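Local coordinates for protein aspartate aminotransferase (Rhodobacter sphaeroides, PDB 3NRA) that probably transfers the amino group of L-aspartate to 2-oxoglutarate, giving oxaloacetate and L-glutamate, with pyridoxal 5'-phosphate as its cofactor, at residues 42-47 with 362-367; 46-51 with 384-389; 53-58 with 255-260; 222-227 with 310-315; 316-321 with 390-395. All coordinates share one frame; numbering follows the deposited sequence. Where two conformers were deposited one is given.

Contact 1. Residues 42-47 with 362-367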
# COMPACT_ATOMS: atom_id res chain seq x y z
N VAL B 42 17.99 22.25 7.66
CA VAL B 42 16.57 22.11 7.45
C VAL B 42 16.37 21.27 6.23
O VAL B 42 16.95 21.53 5.18
CB VAL B 42 15.87 23.47 7.27
CG1 VAL B 42 14.38 23.27 7.01
CG2 VAL B 42 16.07 24.36 8.54
N ASP B 43 15.59 20.21 6.38
CA ASP B 43 15.18 19.37 5.26
C ASP B 43 13.79 19.82 4.79
O ASP B 43 12.78 19.44 5.38
CB ASP B 43 15.15 17.90 5.71
CG ASP B 43 14.78 16.94 4.59
OD1 ASP B 43 14.36 17.39 3.48
OD2 ASP B 43 14.87 15.74 4.83
N PHE B 44 13.75 20.62 3.72
CA PHE B 44 12.48 21.14 3.17
C PHE B 44 11.82 20.13 2.21
O PHE B 44 10.83 20.48 1.53
CB PHE B 44 12.70 22.45 2.37
CG PHE B 44 13.05 23.63 3.20
CD1 PHE B 44 12.09 24.25 3.99
CD2 PHE B 44 14.30 24.23 3.09
CE1 PHE B 44 12.37 25.39 4.68
CE2 PHE B 44 14.60 25.37 3.83
CZ PHE B 44 13.62 25.95 4.61
N SER B 45 12.36 18.90 2.10
CA SER B 45 11.78 17.91 1.18
C SER B 45 10.42 17.41 1.64
O SER B 45 9.59 17.05 0.83
CB SER B 45 12.75 16.74 0.92
OG SER B 45 12.85 15.88 2.03
N HIS B 46 10.17 17.42 2.96
CA HIS B 46 8.84 17.10 3.50
C HIS B 46 8.58 17.81 4.83
O HIS B 46 9.49 18.46 5.40
CB HIS B 46 8.69 15.57 3.67
CG HIS B 46 9.68 14.98 4.61
ND1 HIS B 46 9.49 14.96 5.97
CD2 HIS B 46 10.88 14.39 4.38
CE1 HIS B 46 10.54 14.39 6.55
NE2 HIS B 46 11.40 14.05 5.61
N GLY B 47 7.35 17.69 5.33
CA GLY B 47 6.95 18.35 6.59
C GLY B 47 7.63 17.82 7.85
O GLY B 47 8.01 16.65 7.93
N ALA B 362 24.96 24.87 2.75
CA ALA B 362 23.91 25.47 3.61
C ALA B 362 23.14 24.47 4.49
O ALA B 362 22.25 24.87 5.24
CB ALA B 362 22.92 26.24 2.75
N GLY B 363 23.46 23.18 4.39
CA GLY B 363 22.67 22.14 5.06
C GLY B 363 21.17 22.26 4.77
O GLY B 363 20.36 22.10 5.66
N VAL B 364 20.83 22.58 3.53
CA VAL B 364 19.43 22.69 3.11
C VAL B 364 19.14 21.63 2.06
O VAL B 364 19.86 21.51 1.07
CB VAL B 364 19.18 24.09 2.56
CG1 VAL B 364 17.88 24.15 1.85
CG2 VAL B 364 19.21 25.11 3.70
N VAL B 365 18.11 20.81 2.31
CA VAL B 365 17.55 19.92 1.28
C VAL B 365 16.35 20.59 0.66
O VAL B 365 15.40 20.91 1.38
CB VAL B 365 17.08 18.55 1.85
CG1 VAL B 365 16.62 17.64 0.74
CG2 VAL B 365 18.22 17.86 2.70
N VAL B 366 16.37 20.78 -0.67
CA VAL B 366 15.17 21.23 -1.42
C VAL B 366 14.94 20.28 -2.56
O VAL B 366 15.84 19.51 -2.92
CB VAL B 366 15.35 22.67 -1.96
CG1 VAL B 366 15.67 23.64 -0.84
CG2 VAL B 366 16.43 22.73 -3.07
N THR B 367 13.74 20.29 -3.13
CA THR B 367 13.38 19.32 -4.14
C THR B 367 13.60 19.90 -5.52
O THR B 367 13.14 20.99 -5.80
CB THR B 367 11.94 18.86 -4.00
OG1 THR B 367 11.71 18.45 -2.66
CG2 THR B 367 11.63 17.68 -4.97
O HOH W 1 10.04 20.04 -1.06
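A carboxylate oxygen pressed against a valine is the oddity here: Asp43 OD1 lies 3.4 Å from Val365 CB, on the same face of a very short parallel strand pair. The two side chains cross obliquely. Yet OD1 is not left to the hydrocarbon, because Ser45 grips it twice: OG lies 2.6 Å from Asp43 OD1 on its syn side, and Ser45 N reaches the same oxygen from the anti side, closing an Asx turn. Asp43 CG points anti to the backbone N (chi1 -178°), which carries the carboxylate to where the chain turns at Ser45. An alanine at this position would take away the acceptor and is likely to leave Ser45 OG and N without their mate, with the turn less fixed. The backbone evidence for pairing is threefold: Val42 N to Gly363 O at 3.1 Å, Val365 N to Val42 O at 3.2 Å, and Phe44 N to Val365 O at 2.9 Å. On the other face, the in-plane edge of the Phe44 ring meets Val364 CG1, 3.8 Å from CD2, while Val42 CG1 sits over the ring centre. One water bridges Phe44 O and Thr367 OG1. Strand 42-43 thereby forms, within this chain, the outer parallel edge of the mixed four-stranded sheet, as in the small domain of class I aminotransferases.

Contact 2. Residues 46-51 with 384-389; sequences HGDVDA and FSQDHE
Gln386 NE2 gives its hydrogens to two backbone oxygens, His46 O across the contact and Asn383 O just before its own segment. The first bond measures 2.9 Å from NE2 to His46 O; the acceptor lies in the amide plane, although the donor is tilted from the plane of the carbonyl. What brings the amide there is a folded chain: CG lies beside the backbone N (chi1 -58°), and chi2 bends it again (-65°). The other end of the amide, OE1, comes within 3.5 Å of Asp48 CB, the two side chains crossing at about a right angle. Asp48 is also held through its backbone: its N sits 2.8 Å from Ser385 O. Its OD1 turns back to accept from Asp50 N and Ala51 N, an Asx turn and Asx motif that curl the 46-51 segment and put Ala51 CB 3.4 Å from Asp387 N. A water takes the backbone N-H of Asp387 and donates to Asp48 OD2 and Gln386 OE1, joining the two side-chain oxygens to the start of the helix. A second water connects Asp48 O with Ser385 OG, whose stronger partner is His312. The His46 ring stacks on Tyr74 of the second subunit. The 384-389 segment runs from strand 380-383 into helix 388-404, where Asp387 is the N-cap and its OD2 takes Ala390 N, while Phe384 packs against helix 304-324.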
# COMPACT_ATOMS: atom_id res chain seq x y z
N HIS B 46 10.17 17.42 2.96
CA HIS B 46 8.84 17.10 3.50
C HIS B 46 8.58 17.81 4.83
O HIS B 46 9.49 18.46 5.40
CB HIS B 46 8.69 15.57 3.67
CG HIS B 46 9.68 14.98 4.61
ND1 HIS B 46 9.49 14.96 5.97
CD2 HIS B 46 10.88 14.39 4.38
CE1 HIS B 46 10.54 14.39 6.55
NE2 HIS B 46 11.40 14.05 5.61
N GLY B 47 7.35 17.69 5.33
CA GLY B 47 6.95 18.35 6.59
C GLY B 47 7.63 17.82 7.85
O GLY B 47 8.01 16.65 7.93
N ASP B 48 7.78 18.71 8.84
CA ASP B 48 8.42 18.40 10.10
C ASP B 48 7.30 18.20 11.09
O ASP B 48 6.62 19.15 11.46
CB ASP B 48 9.33 19.56 10.52
CG ASP B 48 10.05 19.31 11.82
OD1 ASP B 48 9.57 18.52 12.66
OD2 ASP B 48 11.10 19.95 12.01
N VAL B 49 7.03 16.93 11.42
CA VAL B 49 5.92 16.61 12.30
C VAL B 49 6.35 16.70 13.80
O VAL B 49 5.54 16.39 14.69
CB VAL B 49 5.29 15.23 11.99
CG1 VAL B 49 4.85 15.17 10.51
CG2 VAL B 49 6.25 14.08 12.34
N ASP B 50 7.61 17.12 14.05
CA ASP B 50 8.03 17.57 15.39
C ASP B 50 7.68 19.06 15.61
O ASP B 50 7.20 19.42 16.64
CB ASP B 50 9.53 17.33 15.63
CG ASP B 50 9.92 15.85 15.50
OD1 ASP B 50 9.06 14.99 15.67
OD2 ASP B 50 11.08 15.55 15.19
N ALA B 51 7.88 19.88 14.58
CA ALA B 51 7.55 21.32 14.65
C ALA B 51 6.05 21.54 14.64
O ALA B 51 5.55 22.46 15.28
CB ALA B 51 8.20 22.09 13.49
N PHE B 384 7.44 24.10 3.62
CA PHE B 384 7.72 25.01 4.72
C PHE B 384 6.94 24.72 6.01
O PHE B 384 6.95 25.54 6.94
CB PHE B 384 7.57 26.50 4.29
CG PHE B 384 6.18 26.90 3.87
CD1 PHE B 384 5.26 27.37 4.80
CD2 PHE B 384 5.83 26.90 2.52
CE1 PHE B 384 3.97 27.78 4.41
CE2 PHE B 384 4.58 27.31 2.12
CZ PHE B 384 3.63 27.76 3.08
N SER B 385 6.35 23.54 6.14
CA SER B 385 5.83 23.10 7.45
C SER B 385 7.00 22.65 8.31
O SER B 385 7.28 21.45 8.46
CB SER B 385 4.76 22.03 7.30
OG SER B 385 4.17 21.76 8.55
N GLN B 386 7.70 23.66 8.86
CA GLN B 386 9.00 23.51 9.51
C GLN B 386 8.99 24.32 10.79
O GLN B 386 8.06 25.13 11.03
CB GLN B 386 10.11 24.04 8.62
CG GLN B 386 10.23 23.37 7.23
CD GLN B 386 10.61 21.91 7.30
OE1 GLN B 386 11.27 21.45 8.29
NE2 GLN B 386 10.18 21.14 6.28
N ASP B 387 10.04 24.15 11.59
CA ASP B 387 10.34 25.10 12.65
C ASP B 387 10.49 26.50 12.03
O ASP B 387 11.21 26.65 11.07
CB ASP B 387 11.62 24.71 13.39
CG ASP B 387 12.01 25.72 14.47
OD1 ASP B 387 11.53 25.59 15.62
OD2 ASP B 387 12.81 26.65 14.18
N HIS B 388 9.75 27.48 12.57
CA HIS B 388 9.66 28.83 11.99
C HIS B 388 11.03 29.48 11.86
O HIS B 388 11.40 29.92 10.80
CB HIS B 388 8.76 29.72 12.87
CG HIS B 388 8.45 31.06 12.26
ND1 HIS B 388 7.16 31.50 12.07
CD2 HIS B 388 9.25 32.07 11.83
CE1 HIS B 388 7.18 32.70 11.51
NE2 HIS B 388 8.43 33.07 11.37
N GLU B 389 11.73 29.59 12.96
CA GLU B 389 13.00 30.30 12.96
C GLU B 389 14.06 29.56 12.13
O GLU B 389 14.79 30.19 11.37
CB GLU B 389 13.48 30.53 14.38
CG GLU B 389 12.59 31.53 15.13
CD GLU B 389 13.15 31.94 16.47
OE1 GLU B 389 14.12 31.27 16.95
OE2 GLU B 389 12.64 32.94 17.05
O HOH W 2 4.41 19.34 9.61
O HOH W 3 11.90 22.00 10.78

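Contact 3. Residues 53-58 with 255-260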
# COMPACT_ATOMS: atom_id res chain seq x y z
N GLU B 53 2.82 19.20 15.24
CA GLU B 53 2.58 17.84 15.73
C GLU B 53 1.33 17.20 15.10
O GLU B 53 0.41 17.90 14.67
CB GLU B 53 2.47 17.81 17.26
CG GLU B 53 3.80 18.17 17.99
CD GLU B 53 3.90 17.63 19.42
OE1 GLU B 53 3.05 16.82 19.85
OE2 GLU B 53 4.86 18.00 20.10
N PRO B 54 1.30 15.84 15.07
CA PRO B 54 0.07 15.14 14.68
C PRO B 54 -1.12 15.58 15.52
O PRO B 54 -0.95 15.96 16.68
CB PRO B 54 0.39 13.67 14.99
CG PRO B 54 1.88 13.60 14.90
CD PRO B 54 2.39 14.89 15.39
N THR B 55 -2.31 15.58 14.92
CA THR B 55 -3.53 15.96 15.63
C THR B 55 -3.50 15.49 17.10
O THR B 55 -3.19 14.30 17.38
CB THR B 55 -4.78 15.34 14.97
OG1 THR B 55 -4.80 15.66 13.58
CG2 THR B 55 -6.03 15.88 15.63
N PRO B 56 -3.80 16.41 18.04
CA PRO B 56 -3.95 15.95 19.44
C PRO B 56 -5.08 14.96 19.52
O PRO B 56 -6.11 15.14 18.86
CB PRO B 56 -4.34 17.24 20.21
CG PRO B 56 -3.93 18.36 19.34
CD PRO B 56 -3.99 17.86 17.91
N GLY B 57 -4.88 13.90 20.29
CA GLY B 57 -5.90 12.87 20.39
C GLY B 57 -5.73 11.68 19.47
O GLY B 57 -6.30 10.63 19.73
N ALA B 58 -5.01 11.84 18.36
CA ALA B 58 -4.87 10.76 17.37
C ALA B 58 -4.26 9.50 18.00
O ALA B 58 -4.78 8.42 17.83
CB ALA B 58 -4.03 11.21 16.20
N GLU B 255 -2.79 17.67 8.92
CA GLU B 255 -2.97 17.18 10.27
C GLU B 255 -1.73 16.43 10.80
O GLU B 255 -1.74 15.93 11.93
CB GLU B 255 -4.20 16.27 10.33
CG GLU B 255 -5.55 16.98 9.98
CD GLU B 255 -5.83 17.05 8.50
OE1 GLU B 255 -4.92 16.77 7.69
OE2 GLU B 255 -6.96 17.43 8.14
N SER B 256 -0.66 16.34 9.98
CA SER B 256 0.61 15.74 10.37
C SER B 256 0.46 14.25 10.76
O SER B 256 1.19 13.76 11.60
CB SER B 256 1.29 16.56 11.49
OG SER B 256 1.79 17.79 10.97
N LEU B 257 -0.48 13.55 10.11
CA LEU B 257 -0.70 12.12 10.41
C LEU B 257 -0.02 11.18 9.39
O LEU B 257 -0.33 9.99 9.33
CB LEU B 257 -2.19 11.81 10.50
CG LEU B 257 -3.01 12.59 11.53
CD1 LEU B 257 -4.37 11.94 11.69
CD2 LEU B 257 -2.31 12.64 12.85
N SER B 258 0.94 11.71 8.62
CA SER B 258 1.60 10.90 7.57
C SER B 258 2.07 9.55 8.11
O SER B 258 1.86 8.55 7.48
CB SER B 258 2.78 11.65 6.93
OG SER B 258 3.40 10.85 5.91
N GLY B 259 2.59 9.52 9.33
CA GLY B 259 3.16 8.28 9.93
C GLY B 259 2.16 7.14 10.11
O GLY B 259 2.56 5.98 10.24
N TYR B 260 0.86 7.47 10.14
CA TYR B 260 -0.21 6.47 10.21
C TYR B 260 -0.60 5.90 8.84
O TYR B 260 -1.17 4.84 8.77
CB TYR B 260 -1.43 7.05 10.92
CG TYR B 260 -1.19 7.35 12.42
CD1 TYR B 260 -1.26 6.35 13.36
CD2 TYR B 260 -0.99 8.64 12.86
CE1 TYR B 260 -1.05 6.62 14.74
CE2 TYR B 260 -0.80 8.93 14.24
CZ TYR B 260 -0.83 7.91 15.16
OH TYR B 260 -0.65 8.18 16.51
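Thr55 N and Pro54 CA converge on Glu255 O, joining a type II beta turn, Thr55 to Ala58, to the loop that follows the cofactor-bearing Lys253, where pyridoxal phosphate is seen as a Schiff base. The hydrogen bond from Thr55 N to Glu255 O is 3.1 Å, and Pro54 CA adds a CA-H...O contact to the same oxygen. Leu257 CD2 makes the apolar contacts around that pair, approaching both Pro54 CB, at 3.6 Å, and Ala58 CB, at 4.0 Å. Two further packing contacts involve oxygens: Pro54 CG rests 3.4 Å from Ser256 O, and Thr55 OG1 lies 3.4 Å from Glu255 CB, the Thr55 and Glu255 side chains running side by side in the same direction. The next shell fixes these groups. The Glu255 chain bends at chi2 (84°) and leads its carboxylate away from Thr55, to Arg223 in a salt bridge and to Trp297. Ser256, at positive phi, brings CB against Glu53 O and hands its OG to His52 O. On the turn side, Ala58 N bonds to Thr55 O, and Gly57, with positive phi, stands at the N-cap of helix 58-68. Farther out is the dimer interface: Tyr260 meets Tyr289 of the second subunit edge-to-face, and Pro54 packs on that same Tyr289. Within the chain, the Tyr260 ring approaches the start of the helix obliquely, with CE2 4.4 Å from Ala58 CB.

Contact 4. Residues 222-227 with 310-315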
# COMPACT_ATOMS: atom_id res chain seq x y z
N SER B 222 -5.91 20.73 0.72
CA SER B 222 -6.98 21.74 0.53
C SER B 222 -7.53 22.27 1.84
O SER B 222 -8.08 23.34 1.86
CB SER B 222 -8.13 21.15 -0.30
OG SER B 222 -8.68 20.01 0.35
N ARG B 223 -7.34 21.54 2.93
CA ARG B 223 -7.78 22.01 4.25
C ARG B 223 -6.88 23.10 4.87
O ARG B 223 -7.34 23.90 5.70
CB ARG B 223 -7.89 20.83 5.21
CG ARG B 223 -8.81 21.09 6.34
CD ARG B 223 -8.89 19.91 7.28
NE ARG B 223 -9.67 20.27 8.44
CZ ARG B 223 -9.68 19.61 9.59
NH1 ARG B 223 -8.99 18.50 9.75
NH2 ARG B 223 -10.44 20.04 10.58
N LEU B 224 -5.60 23.13 4.49
CA LEU B 224 -4.69 24.13 5.02
C LEU B 224 -4.79 25.38 4.16
O LEU B 224 -3.87 25.69 3.44
CB LEU B 224 -3.26 23.60 5.07
CG LEU B 224 -2.32 24.43 5.97
CD1 LEU B 224 -2.51 23.96 7.43
CD2 LEU B 224 -0.86 24.30 5.53
N ARG B 225 -5.91 26.09 4.28
CA ARG B 225 -6.27 27.18 3.35
C ARG B 225 -6.05 28.52 4.05
O ARG B 225 -6.56 28.73 5.14
CB ARG B 225 -7.74 27.03 2.90
CG ARG B 225 -8.27 28.18 1.98
CD ARG B 225 -9.73 27.95 1.52
NE ARG B 225 -10.66 27.74 2.64
CZ ARG B 225 -11.19 28.69 3.42
NH1 ARG B 225 -10.94 29.98 3.21
NH2 ARG B 225 -11.97 28.33 4.43
N TYR B 226 -5.26 29.39 3.43
CA TYR B 226 -4.84 30.62 4.09
C TYR B 226 -5.96 31.67 4.10
O TYR B 226 -6.87 31.64 3.26
CB TYR B 226 -3.55 31.16 3.45
CG TYR B 226 -2.40 30.21 3.70
CD1 TYR B 226 -1.97 29.93 4.99
CD2 TYR B 226 -1.84 29.47 2.65
CE1 TYR B 226 -0.98 28.99 5.24
CE2 TYR B 226 -0.85 28.55 2.88
CZ TYR B 226 -0.43 28.30 4.19
OH TYR B 226 0.53 27.39 4.43
N ALA B 227 -5.92 32.54 5.11
CA ALA B 227 -6.98 33.54 5.32
C ALA B 227 -7.10 34.42 4.08
O ALA B 227 -6.11 34.91 3.56
CB ALA B 227 -6.67 34.40 6.55
N ALA B 310 -2.83 29.74 10.78
CA ALA B 310 -2.18 30.99 11.12
C ALA B 310 -0.64 30.83 11.29
O ALA B 310 0.14 31.71 10.85
CB ALA B 310 -2.84 31.64 12.42
N ARG B 311 -0.19 29.76 11.95
CA ARG B 311 1.25 29.56 12.16
C ARG B 311 1.96 29.33 10.82
O ARG B 311 3.05 29.89 10.58
CB ARG B 311 1.52 28.41 13.10
CG ARG B 311 1.14 28.67 14.56
CD ARG B 311 1.65 27.55 15.47
NE ARG B 311 0.94 27.50 16.74
CZ ARG B 311 -0.27 26.94 16.94
NH1 ARG B 311 -0.94 26.32 15.94
NH2 ARG B 311 -0.82 26.97 18.16
N HIS B 312 1.32 28.56 9.93
CA HIS B 312 1.88 28.33 8.60
C HIS B 312 1.88 29.57 7.72
O HIS B 312 2.76 29.74 6.91
CB HIS B 312 1.12 27.21 7.89
CG HIS B 312 1.50 25.85 8.35
ND1 HIS B 312 1.00 25.29 9.49
CD2 HIS B 312 2.31 24.92 7.80
CE1 HIS B 312 1.50 24.08 9.64
NE2 HIS B 312 2.29 23.83 8.62
N GLN B 313 0.89 30.43 7.91
CA GLN B 313 0.77 31.65 7.11
C GLN B 313 1.86 32.65 7.51
O GLN B 313 2.38 33.36 6.67
CB GLN B 313 -0.62 32.28 7.31
CG GLN B 313 -1.05 33.24 6.20
CD GLN B 313 -2.55 33.59 6.23
OE1 GLN B 313 -3.42 32.72 6.44
NE2 GLN B 313 -2.86 34.85 5.98
N ALA B 314 2.22 32.66 8.79
CA ALA B 314 3.34 33.50 9.25
C ALA B 314 4.66 33.03 8.64
O ALA B 314 5.47 33.86 8.19
CB ALA B 314 3.41 33.51 10.78
N ILE B 315 4.85 31.72 8.55
CA ILE B 315 6.04 31.15 7.91
C ILE B 315 6.03 31.43 6.41
O ILE B 315 7.03 31.93 5.86
CB ILE B 315 6.13 29.63 8.11
CG1 ILE B 315 6.32 29.28 9.60
CG2 ILE B 315 7.29 29.06 7.30
CD1 ILE B 315 6.17 27.82 9.88
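Leu224 lays its CD2 methyl over one face of the His312 ring, 4.2 Å from the centroid and 23° off the normal, a CH-pi contact displaced toward the rim. The two side chains cross at about a right angle. Tyr226, two residues on, works with its edge instead: His312 CB sits in the plane of the phenol, 3.5 Å from Tyr226 OH. Along the same ring slides Gln313, running in the opposite direction, so that its CB and CG each come to 3.6 Å from Tyr226 CD1, with the amide plane nearly perpendicular to the ring. Because Gln313 CG lies anti to the backbone N (chi1 -159°) and the chain beyond stays extended, OE1 arrives at the backbone of the opposite segment. There it accepts from Ala227 N at 2.8 Å, a fairly straight bond (160° at the hydrogen) whose donor is nonetheless tilted from the carbonyl plane. This bond ties one glutamine of the helix to the irregular chain, while the leucine and tyrosine do the packing. The polar ends of the buried rings have mates of their own: Tyr226 OH goes to Gly337 O, and His312 uses ND1 for Arg308 O and NE2 for Ser385. An inverse gamma turn centred on Leu224 turns the chain between Arg223 and Arg225. The 222-227 segment, in the connection from strand 214-218 to strand 245-249 of the large sheet, thus passes across the flank of helix 304-324, with the loop that leads into helix 388-404 beyond the rings.

Contact 5. Residues 316-321 with 390-395; sequences RDELLH and AAVAAA
This is helix-on-helix packing at the outer part of the fold, between the later turns of helix 304-324 and the early turns of helix 388-404. The short segments run almost parallel, 13° apart, with their axes 9.6 Å from each other, and regular bonds such as Leu320 N to Arg316 O and Ala395 N to Ala391 O confirm both as helical. Leu319 carries the apolar part. Its CG stands anti to the carbonyl carbon (chi1 -78°), and the CD2 branch enters between three residues of the facing helix: 3.5 Å from Ala395 CB, 3.6 Å from Ala391 O and 3.9 Å from Val392 CA. Beside it, Val392 faces the stem and carboxylate of Glu318, an extended chain that crosses the valine at about a right angle. Glu318 was deposited in two conformers, so the very short approach of OE1 to Val392 CG2 is doubtful, whereas CG to Val392 CG2, at 3.9 Å, is ordinary packing. A glycine in place of Val392 would remove both methyls and would probably open a gap between the Glu318 stem and helix 388-404. The polar end of Glu318 has its partner in His388, at the start of the second helix. On the inner flank, Leu319 also packs on Phe384 and Leu340. No hydrogen bond joins the two segments, and Ala391 O already accepts from Ala395 N; the fit therefore rests on methyl contacts, with the Glu318-His388 bond just beyond the segment as its polar addition.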
# COMPACT_ATOMS: atom_id res chain seq x y z
N ARG B 316 4.91 31.13 5.76
CA ARG B 316 4.70 31.48 4.35
C ARG B 316 5.15 32.91 4.05
O ARG B 316 5.95 33.13 3.13
CB ARG B 316 3.23 31.33 3.97
CG ARG B 316 2.93 31.58 2.49
CD ARG B 316 1.44 31.85 2.26
NE ARG B 316 1.03 33.16 2.76
CZ ARG B 316 -0.17 33.72 2.57
NH1 ARG B 316 -1.12 33.10 1.85
NH2 ARG B 316 -0.43 34.92 3.07
N ASP B 317 4.66 33.86 4.83
CA ASP B 317 4.89 35.29 4.54
C ASP B 317 6.34 35.73 4.74
O ASP B 317 6.85 36.55 3.97
CB ASP B 317 3.98 36.18 5.40
CG ASP B 317 2.50 36.07 5.02
OD1 ASP B 317 2.18 35.48 3.97
OD2 ASP B 317 1.66 36.59 5.78
N GLU B 318 6.98 35.25 5.80
CA GLU B 318 8.38 35.61 6.03
C GLU B 318 9.29 34.92 5.03
O GLU B 318 10.22 35.51 4.57
CB GLU B 318 8.84 35.33 7.47
CG GLU B 318 10.16 36.09 7.82
CD GLU B 318 10.60 35.94 9.29
OE1 GLU B 318 10.05 35.06 10.00
OE2 GLU B 318 11.48 36.70 9.72
N LEU B 319 9.00 33.67 4.67
CA LEU B 319 9.79 33.01 3.62
C LEU B 319 9.66 33.73 2.30
O LEU B 319 10.64 33.89 1.59
CB LEU B 319 9.41 31.55 3.44
CG LEU B 319 9.95 30.52 4.46
CD1 LEU B 319 9.96 29.14 3.84
CD2 LEU B 319 11.33 30.85 4.97
N LEU B 320 8.46 34.18 1.98
CA LEU B 320 8.24 34.91 0.74
C LEU B 320 9.01 36.22 0.74
O LEU B 320 9.66 36.54 -0.24
CB LEU B 320 6.76 35.17 0.51
CG LEU B 320 5.95 33.99 -0.07
CD1 LEU B 320 4.46 34.33 -0.05
CD2 LEU B 320 6.43 33.66 -1.50
N HIS B 321 9.00 36.93 1.86
CA HIS B 321 9.78 38.15 2.00
C HIS B 321 11.29 37.94 1.69
O HIS B 321 11.89 38.71 0.95
CB HIS B 321 9.64 38.72 3.39
CG HIS B 321 10.29 40.05 3.55
ND1 HIS B 321 9.76 41.21 3.00
CD2 HIS B 321 11.45 40.40 4.15
CE1 HIS B 321 10.57 42.22 3.29
NE2 HIS B 321 11.60 41.76 3.97
N ALA B 390 14.14 28.23 12.28
CA ALA B 390 15.09 27.42 11.49
C ALA B 390 14.81 27.57 9.99
O ALA B 390 15.72 27.79 9.22
CB ALA B 390 15.04 25.98 11.90
N ALA B 391 13.53 27.58 9.61
CA ALA B 391 13.14 27.72 8.21
C ALA B 391 13.57 29.07 7.62
O ALA B 391 14.06 29.14 6.50
CB ALA B 391 11.60 27.54 8.06
N VAL B 392 13.36 30.14 8.39
CA VAL B 392 13.70 31.48 7.94
C VAL B 392 15.22 31.63 7.77
O VAL B 392 15.67 32.06 6.71
CB VAL B 392 13.14 32.55 8.90
CG1 VAL B 392 13.75 33.90 8.61
CG2 VAL B 392 11.58 32.60 8.81
N ALA B 393 15.99 31.22 8.80
CA ALA B 393 17.48 31.15 8.74
C ALA B 393 17.99 30.32 7.57
O ALA B 393 18.91 30.73 6.91
CB ALA B 393 18.07 30.60 10.06
N ALA B 394 17.35 29.18 7.30
CA ALA B 394 17.70 28.35 6.13
C ALA B 394 17.45 29.09 4.81
O ALA B 394 18.28 29.08 3.93
CB ALA B 394 16.91 27.00 6.15
N ALA B 395 16.31 29.75 4.71
CA ALA B 395 15.97 30.52 3.52
C ALA B 395 16.99 31.63 3.25
O ALA B 395 17.33 31.88 2.09
CB ALA B 395 14.57 31.12 3.66

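How the contacts relate
From the N terminus, residues 42-51 supply the first halves of contacts 1 and 2, which share His46 and Gly47 and close the longest loops, at 362-367 and 384-389. Contact 3 closes from 53-58 to 255-260 and contact 4 from 222-227 to 310-315; both nest inside those long loops and cross each other, joined by the Glu255-Arg223 salt bridge. Contact 5, from 316-321 to 390-395, follows contacts 3 and 4 in series but crosses contacts 1 and 2. Contacts 4 and 5 share helix 304-324; contacts 2 and 5 share helix 388-404. Together they tie the N-terminal segment, the four-stranded sheet and the C-terminal helices to loops of the seven-stranded sheet.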